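Local coordinates for protein transferrin (PDB 6WB6) that binds a single ferric ion together with carbonate and transports iron as a secreted glycoprotein of an insect, at residues A12-C17 and C33-D38. Sequence-based numbering, arbitrary orientation.
Sequences AYMKDC and CVPARD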
ATOM      1  N   ALA A  12      10.874   9.246  12.029  1.00 23.70           N
ATOM      2  CA  ALA A  12      10.517   8.218  12.997  1.00 30.74           C
ATOM      3  C   ALA A  12      11.739   7.534  13.607  1.00 29.85           C
ATOM      4  O   ALA A  12      11.636   6.956  14.695  1.00 27.01           O
ATOM      5  CB  ALA A  12       9.608   7.183  12.320  1.00 30.48           C
ATOM      6  N   TYR A  13      12.895   7.593  12.952  1.00 26.72           N
ATOM      7  CA  TYR A  13      14.067   6.834  13.375  1.00 34.73           C
ATOM      8  C   TYR A  13      15.181   7.741  13.881  1.00 30.88           C
ATOM      9  O   TYR A  13      16.325   7.297  14.043  1.00 25.77           O
ATOM     10  CB  TYR A  13      14.557   5.958  12.222  1.00 36.46           C
ATOM     11  CG  TYR A  13      13.534   4.940  11.775  1.00 37.27           C
ATOM     12  CD1 TYR A  13      12.894   4.126  12.694  1.00 36.45           C
ATOM     13  CD2 TYR A  13      13.202   4.799  10.433  1.00 40.34           C
ATOM     14  CE1 TYR A  13      11.949   3.199  12.292  1.00 45.36           C
ATOM     15  CE2 TYR A  13      12.259   3.868  10.023  1.00 30.73           C
ATOM     16  CZ  TYR A  13      11.632   3.080  10.951  1.00 44.74           C
ATOM     17  OH  TYR A  13      10.697   2.156  10.530  1.00 50.54           O
ATOM     18  N   MET A  14      14.861   9.000  14.153  1.00 25.38           N
ATOM     19  CA  MET A  14      15.865   9.934  14.642  1.00 35.00           C
ATOM     20  C   MET A  14      16.549   9.408  15.900  1.00 20.31           C
ATOM     21  O   MET A  14      17.779   9.418  15.999  1.00 21.81           O
ATOM     22  CB  MET A  14      15.216  11.287  14.909  1.00 28.19           C
ATOM     23  CG  MET A  14      16.195  12.403  14.968  1.00 40.17           C
ATOM     24  SD  MET A  14      17.047  12.715  13.401  1.00 41.00           S
ATOM     25  CE  MET A  14      18.078  14.015  14.040  1.00 38.83           C
ATOM     26  N   LYS A  15      15.776   8.963  16.883  1.00 24.70           N
ATOM     27  CA  LYS A  15      16.412   8.462  18.092  1.00 33.70           C
ATOM     28  C   LYS A  15      17.327   7.290  17.785  1.00 31.53           C
ATOM     29  O   LYS A  15      18.325   7.099  18.483  1.00 26.20           O
ATOM     30  CB  LYS A  15      15.380   8.047  19.142  1.00 27.87           C
ATOM     31  CG  LYS A  15      14.684   9.228  19.835  1.00 40.59           C
ATOM     32  CD  LYS A  15      15.603   9.929  20.821  1.00 46.79           C
ATOM     33  CE  LYS A  15      15.068  11.288  21.213  1.00 44.44           C
ATOM     34  NZ  LYS A  15      13.588  11.251  21.378  1.00 55.02           N
ATOM     35  N   ASP A  16      17.011   6.491  16.759  1.00 22.61           N
ATOM     36  CA  ASP A  16      17.886   5.372  16.442  1.00 28.05           C
ATOM     37  C   ASP A  16      19.177   5.864  15.813  1.00 24.74           C
ATOM     38  O   ASP A  16      20.259   5.308  16.056  1.00 23.80           O
ATOM     39  CB  ASP A  16      17.163   4.380  15.534  1.00 18.87           C
ATOM     40  CG  ASP A  16      16.108   3.596  16.284  1.00 26.93           C
ATOM     41  OD1 ASP A  16      16.466   2.925  17.268  1.00 27.99           O
ATOM     42  OD2 ASP A  16      14.918   3.694  15.926  1.00 40.12           O
ATOM     43  N   CYS A  17      19.090   6.916  15.022  1.00 21.83           N
ATOM     44  CA  CYS A  17      20.296   7.464  14.435  1.00 24.14           C
ATOM     45  C   CYS A  17      21.200   8.050  15.516  1.00 33.36           C
ATOM     46  O   CYS A  17      22.428   8.018  15.383  1.00 20.99           O
ATOM     47  CB  CYS A  17      19.895   8.500  13.389  1.00 22.46           C
ATOM     48  SG  CYS A  17      21.211   9.253  12.440  1.00 23.47           S
ATOM     49  N   CYS A  33      22.671  13.406  12.288  1.00 21.67           N
ATOM     50  CA  CYS A  33      21.367  12.944  11.851  1.00 24.64           C
ATOM     51  C   CYS A  33      20.557  14.159  11.383  1.00 28.56           C
ATOM     52  O   CYS A  33      20.408  15.132  12.131  1.00 20.60           O
ATOM     53  CB  CYS A  33      20.701  12.217  13.016  1.00 23.77           C
ATOM     54  SG  CYS A  33      21.721  10.807  13.663  1.00 31.86           S
ATOM     55  N   VAL A  34      20.077  14.122  10.144  1.00 27.70           N
ATOM     56  CA  VAL A  34      19.138  15.108   9.615  1.00 22.39           C
ATOM     57  C   VAL A  34      17.802  14.403   9.414  1.00 28.56           C
ATOM     58  O   VAL A  34      17.718  13.486   8.587  1.00 21.17           O
ATOM     59  CB  VAL A  34      19.631  15.715   8.293  1.00 22.67           C
ATOM     60  CG1 VAL A  34      18.685  16.850   7.816  1.00 27.32           C
ATOM     61  CG2 VAL A  34      21.049  16.190   8.425  1.00 27.55           C
ATOM     62  N   PRO A  35      16.742  14.773  10.135  1.00 28.38           N
ATOM     63  CA  PRO A  35      15.458  14.101   9.920  1.00 23.73           C
ATOM     64  C   PRO A  35      14.832  14.518   8.609  1.00 28.09           C
ATOM     65  O   PRO A  35      14.987  15.651   8.151  1.00 31.03           O
ATOM     66  CB  PRO A  35      14.606  14.562  11.105  1.00 34.05           C
ATOM     67  CG  PRO A  35      15.180  15.919  11.455  1.00 32.98           C
ATOM     68  CD  PRO A  35      16.656  15.785  11.206  1.00 28.87           C
ATOM     69  N   ALA A  36      14.109  13.580   8.000  1.00 26.48           N
ATOM     70  CA  ALA A  36      13.235  13.907   6.895  1.00 18.91           C
ATOM     71  C   ALA A  36      11.898  13.221   7.109  1.00 27.06           C
ATOM     72  O   ALA A  36      11.723  12.409   8.022  1.00 23.43           O
ATOM     73  CB  ALA A  36      13.827  13.524   5.533  1.00 22.22           C
ATOM     74  N   ARG A  37      10.931  13.625   6.285  1.00 22.28           N
ATOM     75  CA  ARG A  37       9.606  13.004   6.324  1.00 35.03           C
ATOM     76  C   ARG A  37       9.693  11.527   5.967  1.00 23.09           C
ATOM     77  O   ARG A  37       8.960  10.690   6.515  1.00 20.50           O
ATOM     78  CB  ARG A  37       8.670  13.737   5.349  1.00 27.15           C
ATOM     79  CG  ARG A  37       7.373  12.978   5.005  1.00 33.02           C
ATOM     80  CD  ARG A  37       6.645  13.589   3.803  1.00 23.94           C
ATOM     81  NE  ARG A  37       7.153  13.021   2.567  1.00 25.22           N
ATOM     82  CZ  ARG A  37       7.807  13.688   1.627  1.00 18.84           C
ATOM     83  NH1 ARG A  37       8.013  14.994   1.738  1.00 27.18           N
ATOM     84  NH2 ARG A  37       8.223  13.048   0.548  1.00 23.44           N
ATOM     85  N   ASP A  38      10.575  11.201   5.037  1.00 18.89           N
ATOM     86  CA  ASP A  38      10.767   9.838   4.568  1.00 24.08           C
ATOM     87  C   ASP A  38      11.949   9.859   3.619  1.00 28.54           C
ATOM     88  O   ASP A  38      12.489  10.931   3.302  1.00 21.04           O
ATOM     89  CB  ASP A  38       9.509   9.326   3.880  1.00 25.71           C
ATOM     90  CG  ASP A  38       8.948  10.330   2.838  1.00 24.01           C
ATOM     91  OD1 ASP A  38       9.715  10.871   2.000  1.00 21.02           O
ATOM     92  OD2 ASP A  38       7.730  10.563   2.866  1.00 22.07           O
TER
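Cys-17 and Cys-33 are joined by a disulfide, SG to SG 2.0 Å, that ties the first turn of helix 14-21 to strand 31-36, the two later elements of a beta-alpha-beta unit opened by strand 5-10. It is a worked example of a crossover helix bonded covalently to the strand it leads into. The torsion about the sulfur-sulfur bond, -93°, is near the right angle that such bridges prefer. In Cys-17 the sulfur stands anti to the backbone N (chi1 -176°), which carries it off the helix to the strand.

Three residues earlier, Met-14 lies beside the bridge. Its CB starts off along the flank of the strand, and a bend at chi2 (65°) brings the thioether over it. SD touches Cys-33 CB, at 3.7 Å, and the Pro-35 ring, whose CB and CD are each 3.8 Å from it. At the tip, CE sits 3.3 Å from Cys-33 CB, a tight carbon pair. CE also meets Cys-33 O at 3.2 Å and Pro-35 CD at 3.6 Å. With an alanine in place of Met-14, the Pro-35 ring would probably lose its apolar partner on the helix and Cys-33 CB the thioether lying against it, opening a gap beside the disulfide.

Val-9 of strand 5-10 touches both Met-14 and Cys-17, while strand 31-36 holds to strand 5-10 through backbone bonds of Val-34 and Ala-36. Across the interface the chemistry is one covalent bond, thioether and apolar contacts, and a methyl group against a carbonyl oxygen, which suggests that helix and strand would stay tethered even if those contacts shifted.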